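Local atomic coordinates of peptidoglycan N-acetylglucosamine deacetylase (Bacillus cereus, PDB entry 5N1P), a protein that removes the acetyl group from N-acetylglucosamine residues of peptidoglycan, using a bound divalent metal ion such as zinc. Residues Ala4-Asp9 and Asn21-His26; Gln144-Val149 and Val173-Lys178. All coordinates share one frame; numbering follows the deposited sequence.

Contact 1: Ala4-Asp9 and Asn21-His26. With 8GK (~{N}-oxidanylnaphthalene-1-carboxamide), chain E.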
loop_
_atom_site.group_PDB
_atom_site.type_symbol
_atom_site.label_atom_id
_atom_site.label_comp_id
_atom_site.label_asym_id
_atom_site.label_seq_id
_atom_site.Cartn_x
_atom_site.Cartn_y
_atom_site.Cartn_z
ATOM N N ALA A 4 -0.473 -1.788 -13.409
ATOM C CA ALA A 4 0.101 -2.349 -12.193
ATOM C C ALA A 4 0.048 -1.307 -11.095
ATOM O O ALA A 4 0.500 -0.175 -11.278
ATOM C CB ALA A 4 1.542 -2.804 -12.426
ATOM N N TYR A 5 -0.506 -1.696 -9.954
ATOM C CA TYR A 5 -0.575 -0.819 -8.795
ATOM C C TYR A 5 0.412 -1.270 -7.734
ATOM O O TYR A 5 0.137 -2.202 -6.967
ATOM C CB TYR A 5 -1.990 -0.802 -8.213
ATOM C CG TYR A 5 -3.035 -0.262 -9.156
ATOM C CD1 TYR A 5 -3.409 1.077 -9.111
ATOM C CD2 TYR A 5 -3.654 -1.093 -10.093
ATOM C CE1 TYR A 5 -4.362 1.577 -9.977
ATOM C CE2 TYR A 5 -4.612 -0.601 -10.959
ATOM C CZ TYR A 5 -4.962 0.738 -10.890
ATOM O OH TYR A 5 -5.910 1.238 -11.748
ATOM N N LEU A 6 1.579 -0.644 -7.718
ATOM C CA LEU A 6 2.546 -0.912 -6.671
ATOM C C LEU A 6 2.021 -0.296 -5.394
ATOM O O LEU A 6 1.657 0.881 -5.384
ATOM C CB LEU A 6 3.909 -0.321 -7.001
ATOM C CG LEU A 6 4.813 -1.043 -7.986
ATOM C CD1 LEU A 6 6.057 -0.220 -8.244
ATOM C CD2 LEU A 6 5.178 -2.420 -7.433
ATOM N N THR A 7 1.978 -1.070 -4.322
ATOM C CA THR A 7 1.541 -0.520 -3.035
ATOM C C THR A 7 2.578 -0.810 -1.957
ATOM O O THR A 7 3.171 -1.896 -1.911
ATOM C CB THR A 7 0.150 -1.063 -2.582
ATOM O OG1 THR A 7 0.242 -2.451 -2.199
ATOM C CG2 THR A 7 -0.891 -0.896 -3.701
ATOM N N PHE A 8 2.808 0.177 -1.099
ATOM C CA PHE A 8 3.860 0.086 -0.096
ATOM C C PHE A 8 3.274 0.349 1.270
ATOM O O PHE A 8 2.752 1.429 1.516
ATOM C CB PHE A 8 4.979 1.089 -0.381
ATOM C CG PHE A 8 5.647 0.878 -1.699
ATOM C CD1 PHE A 8 6.653 -0.062 -1.821
ATOM C CD2 PHE A 8 5.237 1.586 -2.824
ATOM C CE1 PHE A 8 7.277 -0.287 -3.054
ATOM C CE2 PHE A 8 5.854 1.371 -4.060
ATOM C CZ PHE A 8 6.869 0.424 -4.172
ATOM N N ASP A 9 3.388 -0.637 2.149
ATOM C CA ASP A 9 2.827 -0.594 3.500
ATOM C C ASP A 9 3.860 -0.293 4.586
ATOM O O ASP A 9 5.045 -0.608 4.434
ATOM C CB ASP A 9 2.195 -1.943 3.869
ATOM C CG ASP A 9 0.891 -2.229 3.146
ATOM O OD1 ASP A 9 0.458 -1.411 2.321
ATOM O OD2 ASP A 9 0.302 -3.315 3.414
ATOM N N ASN A 21 12.544 8.573 -5.224
ATOM C CA ASN A 21 13.456 8.977 -6.287
ATOM C C ASN A 21 13.478 7.937 -7.401
ATOM O O ASN A 21 13.493 8.276 -8.580
ATOM C CB ASN A 21 14.856 9.210 -5.727
ATOM C CG ASN A 21 14.910 10.399 -4.781
ATOM O OD1 ASN A 21 14.081 11.307 -4.862
ATOM N ND2 ASN A 21 15.882 10.396 -3.876
ATOM N N THR A 22 13.439 6.664 -7.019
ATOM C CA THR A 22 13.421 5.581 -7.993
ATOM C C THR A 22 12.143 5.624 -8.833
ATOM O O THR A 22 12.191 5.491 -10.057
ATOM C CB THR A 22 13.561 4.212 -7.290
ATOM O OG1 THR A 22 14.846 4.148 -6.654
ATOM C CG2 THR A 22 13.433 3.065 -8.290
ATOM N N LEU A 23 11.004 5.832 -8.176
ATOM C CA LEU A 23 9.730 5.919 -8.879
ATOM C C LEU A 23 9.726 7.093 -9.867
ATOM O O LEU A 23 9.283 6.954 -11.011
ATOM C CB LEU A 23 8.580 6.054 -7.876
ATOM C CG LEU A 23 8.354 4.791 -7.028
ATOM C CD1 LEU A 23 7.398 5.071 -5.876
ATOM C CD2 LEU A 23 7.840 3.657 -7.914
ATOM N N LYS A 24 10.247 8.236 -9.429
ATOM C CA LYS A 24 10.302 9.428 -10.275
ATOM C C LYS A 24 11.196 9.222 -11.496
ATOM O O LYS A 24 10.854 9.653 -12.599
ATOM C CB LYS A 24 10.794 10.634 -9.471
ATOM C CG LYS A 24 10.798 11.937 -10.265
ATOM C CD LYS A 24 11.360 13.085 -9.449
ATOM C CE LYS A 24 10.476 13.405 -8.254
ATOM N NZ LYS A 24 10.943 14.627 -7.539
ATOM N N GLN A 25 12.331 8.556 -11.297
ATOM C CA GLN A 25 13.281 8.282 -12.380
ATOM C C GLN A 25 12.705 7.352 -13.450
ATOM O O GLN A 25 13.192 7.326 -14.586
ATOM C CB GLN A 25 14.569 7.694 -11.803
ATOM C CG GLN A 25 15.440 8.728 -11.091
ATOM C CD GLN A 25 16.455 8.107 -10.147
ATOM O OE1 GLN A 25 16.627 6.890 -10.117
ATOM N NE2 GLN A 25 17.134 8.947 -9.372
ATOM N N HIS A 26 11.663 6.602 -13.092
ATOM C CA HIS A 26 10.978 5.734 -14.053
ATOM C C HIS A 26 9.568 6.235 -14.369
ATOM O O HIS A 26 8.784 5.520 -14.994
ATOM C CB HIS A 26 10.895 4.296 -13.533
ATOM C CG HIS A 26 12.223 3.624 -13.375
ATOM N ND1 HIS A 26 13.014 3.791 -12.257
ATOM C CD2 HIS A 26 12.892 2.769 -14.183
ATOM C CE1 HIS A 26 14.115 3.075 -12.388
ATOM N NE2 HIS A 26 14.066 2.445 -13.549
HETATM C C1 8GK E . 0.341 -6.298 6.204
HETATM C C2 8GK E . 0.241 -7.788 6.225
HETATM C C3 8GK E . 0.948 -8.480 7.198
HETATM C C4 8GK E . 0.861 -9.866 7.257
HETATM C C5 8GK E . 0.057 -10.561 6.352
HETATM C C6 8GK E . -0.652 -9.864 5.380
HETATM C C7 8GK E . -0.562 -8.474 5.323
HETATM C C8 8GK E . 1.580 -10.545 8.231
HETATM C C9 8GK E . 2.383 -9.858 9.137
HETATM C C10 8GK E . 2.471 -8.472 9.073
HETATM C C11 8GK E . 1.749 -7.789 8.103
HETATM O O12 8GK E . -0.155 -5.705 7.141
HETATM N N13 8GK E . 0.975 -5.649 5.228
HETATM O O14 8GK E . 1.634 -4.471 5.575
#
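Leu23 of helix 16-25 meets Leu6 and Phe8 of strand 2-9, the first strand and helix of a beta-alpha-beta unit completed by strand 31-34 in this CE4 (NodB homology) deacetylase domain. The packing is entirely apolar. One methyl of Leu23 goes to each partner: CD2 lies 4.3 Å from Leu6 CD1, and CD1 lies 4.4 Å from Phe8 CE2, reaching that ring obliquely. Leu6 and Phe8, two residues apart, both direct their side chains at the helix. Only 80 Å² is buried between the segments, and the nearest CA atoms, those of Leu6 and Leu23, are 10.2 Å apart, so only the outer atoms of the side chains meet. Phe32 of strand 31-34 also meets the Phe8 ring and touches Leu23.

Polar contacts lie away from this seam. Within Asn21-His26, His26 ND1 donates to Thr22 O over 2.9 Å, nearly straight at 174° and with the acceptor in the imidazole plane, which fixes the rotation of the ring.

At the C-terminal end of strand 2-9 stands Asp9, the inferred proton acceptor. Arg97 NH1 is shared by Asp9 OD1, in a salt bridge, and Thr7 OG1, which holds that side of the carboxylate from a second strand position. The other oxygen faces the N-O end of the hydroxamate inhibitor: Asp9 OD2 lies 3.0 Å from N13 of 8GK and 2.8 Å from its O14.

Contact 2: Gln144-Val149 and Val173-Lys178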
loop_
_atom_site.group_PDB
_atom_site.type_symbol
_atom_site.label_atom_id
_atom_site.label_comp_id
_atom_site.label_asym_id
_atom_site.label_seq_id
_atom_site.Cartn_x
_atom_site.Cartn_y
_atom_site.Cartn_z
ATOM N N GLN A 144 15.130 -11.850 -5.984
ATOM C CA GLN A 144 14.151 -12.893 -5.670
ATOM C C GLN A 144 12.754 -12.297 -5.503
ATOM O O GLN A 144 11.761 -12.861 -5.946
ATOM C CB GLN A 144 14.558 -13.648 -4.404
ATOM C CG GLN A 144 13.568 -14.721 -3.964
ATOM C CD GLN A 144 13.541 -15.933 -4.870
ATOM O OE1 GLN A 144 12.472 -16.381 -5.295
ATOM N NE2 GLN A 144 14.714 -16.491 -5.150
ATOM N N ILE A 145 12.683 -11.148 -4.852
ATOM C CA ILE A 145 11.414 -10.444 -4.710
ATOM C C ILE A 145 10.864 -10.037 -6.075
ATOM O O ILE A 145 9.669 -10.194 -6.354
ATOM C CB ILE A 145 11.585 -9.216 -3.812
ATOM C CG1 ILE A 145 11.867 -9.677 -2.389
ATOM C CG2 ILE A 145 10.337 -8.332 -3.848
ATOM C CD1 ILE A 145 12.395 -8.572 -1.489
ATOM N N ALA A 146 11.743 -9.544 -6.940
ATOM C CA ALA A 146 11.324 -9.147 -8.269
ATOM C C ALA A 146 10.745 -10.348 -9.024
ATOM O O ALA A 146 9.697 -10.234 -9.658
ATOM C CB ALA A 146 12.480 -8.522 -9.033
ATOM N N GLN A 147 11.388 -11.512 -8.935
ATOM C CA GLN A 147 10.844 -12.665 -9.649
ATOM C C GLN A 147 9.541 -13.151 -9.005
ATOM O O GLN A 147 8.681 -13.686 -9.698
ATOM C CB GLN A 147 11.858 -13.815 -9.742
ATOM C CG GLN A 147 12.299 -14.419 -8.428
ATOM C CD GLN A 147 12.775 -15.852 -8.588
ATOM O OE1 GLN A 147 12.280 -16.586 -9.440
ATOM N NE2 GLN A 147 13.765 -16.244 -7.797
ATOM N N ASN A 148 9.384 -12.963 -7.695
ATOM C CA ASN A 148 8.119 -13.315 -7.044
ATOM C C ASN A 148 6.981 -12.517 -7.646
ATOM O O ASN A 148 5.915 -13.055 -7.942
ATOM C CB ASN A 148 8.166 -13.069 -5.541
ATOM C CG ASN A 148 9.072 -14.040 -4.806
ATOM O OD1 ASN A 148 9.506 -15.063 -5.351
ATOM N ND2 ASN A 148 9.364 -13.717 -3.548
ATOM N N VAL A 149 7.218 -11.226 -7.831
ATOM C CA VAL A 149 6.222 -10.349 -8.425
ATOM C C VAL A 149 6.010 -10.638 -9.909
ATOM O O VAL A 149 4.871 -10.832 -10.345
ATOM C CB VAL A 149 6.609 -8.875 -8.253
ATOM C CG1 VAL A 149 5.639 -7.977 -9.022
ATOM C CG2 VAL A 149 6.606 -8.520 -6.783
ATOM N N VAL A 173 12.510 -2.682 -6.627
ATOM C CA VAL A 173 11.577 -1.931 -7.452
ATOM C C VAL A 173 12.079 -1.659 -8.893
ATOM O O VAL A 173 11.304 -1.832 -9.832
ATOM C CB VAL A 173 11.177 -0.628 -6.729
ATOM C CG1 VAL A 173 10.396 0.290 -7.648
ATOM C CG2 VAL A 173 10.313 -0.995 -5.541
ATOM N N PRO A 174 13.368 -1.296 -9.090
ATOM C CA PRO A 174 13.782 -1.120 -10.491
ATOM C C PRO A 174 13.547 -2.357 -11.374
ATOM O O PRO A 174 13.046 -2.206 -12.489
ATOM C CB PRO A 174 15.282 -0.815 -10.379
ATOM C CG PRO A 174 15.409 -0.156 -9.061
ATOM C CD PRO A 174 14.433 -0.880 -8.158
ATOM N N ALA A 175 13.869 -3.551 -10.881
ATOM C CA ALA A 175 13.675 -4.772 -11.669
ATOM C C ALA A 175 12.195 -5.105 -11.865
ATOM O O ALA A 175 11.810 -5.694 -12.877
ATOM C CB ALA A 175 14.390 -5.940 -11.021
ATOM N N ILE A 176 11.373 -4.751 -10.879
ATOM C CA ILE A 176 9.940 -4.961 -10.994
ATOM C C ILE A 176 9.365 -4.040 -12.061
ATOM O O ILE A 176 8.552 -4.460 -12.886
ATOM C CB ILE A 176 9.220 -4.710 -9.653
ATOM C CG1 ILE A 176 9.536 -5.827 -8.659
ATOM C CG2 ILE A 176 7.713 -4.605 -9.860
ATOM C CD1 ILE A 176 9.104 -5.501 -7.243
ATOM N N LEU A 177 9.784 -2.776 -12.034
ATOM C CA LEU A 177 9.308 -1.799 -13.005
ATOM C C LEU A 177 9.674 -2.236 -14.424
ATOM O O LEU A 177 8.816 -2.283 -15.306
ATOM C CB LEU A 177 9.882 -0.414 -12.701
ATOM C CG LEU A 177 9.366 0.231 -11.407
ATOM C CD1 LEU A 177 10.104 1.521 -11.084
ATOM C CD2 LEU A 177 7.882 0.499 -11.506
ATOM N N LYS A 178 10.944 -2.578 -14.627
ATOM C CA LYS A 178 11.418 -3.052 -15.926
ATOM C C LYS A 178 10.666 -4.295 -16.390
ATOM O O LYS A 178 10.193 -4.365 -17.525
ATOM C CB LYS A 178 12.916 -3.347 -15.857
ATOM C CG LYS A 178 13.520 -3.788 -17.182
ATOM C CD LYS A 178 15.002 -4.074 -17.036
ATOM C CE LYS A 178 15.649 -4.305 -18.397
ATOM N NZ LYS A 178 17.088 -4.652 -18.263
#
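Ala146 sits where segments 144-149 and 173-178 come closest, its CA 5.2 Å from that of Ile176. The segment axes approach to 8.6 Å and run in broadly the same direction, with a signed crossing angle of -30°. Ala146 turns its methyl to the other helix, where two neighbours receive it: its CB is 3.8 Å from Ala175 CB and 4.0 Å from Ile176 CG1. One turn on, Val149 closes the seam with both methyls. Its CG2 lies 3.9 Å from Ile176 CD1, and its CG1 lies 4.0 Å from Ile176 CG2, the two side chains crossing at about a right angle. Ile176 has CG1 anti to its carbonyl carbon (chi1 -71°) and CG2 anti to its backbone N, which sets the CG1-CD1 arm across to Ala146 and Val149 CG2, and CG2 against Val149 CG1. Beneath the seam, Val149 rests on Ile160 and Ile176 on Met162, both of strand 157-163, so the helices pack side by side on the central sheet. No hydrogen bond crosses between the segments: cohesion here comes from van der Waals packing and the burial of apolar surface, and the methyl-to-methyl contact of Ala146 and Ala175 is consistent with the close approach of the axes.

In the fold
From the N terminus, strand 2-9 runs to the active-site end of the sheet, and contact 1 closes a short loop when the chain returns through helix 16-25. Contact 2 follows in series, without nesting or crossing: it closes a later loop from helix 138-152 through strand 157-163 to helix 167-182. In space the two adjoin, with centres 11 Å apart. Helix 167-182 is the bridge, since Pro174 packs on Thr22 of helix 16-25 and Leu177 on His26, just after it, while Val173 and Leu177 touch Phe8 and Leu6. Early and late parts of the domain thus share one layer of three helices against the central parallel sheet, joined largely by apolar contacts.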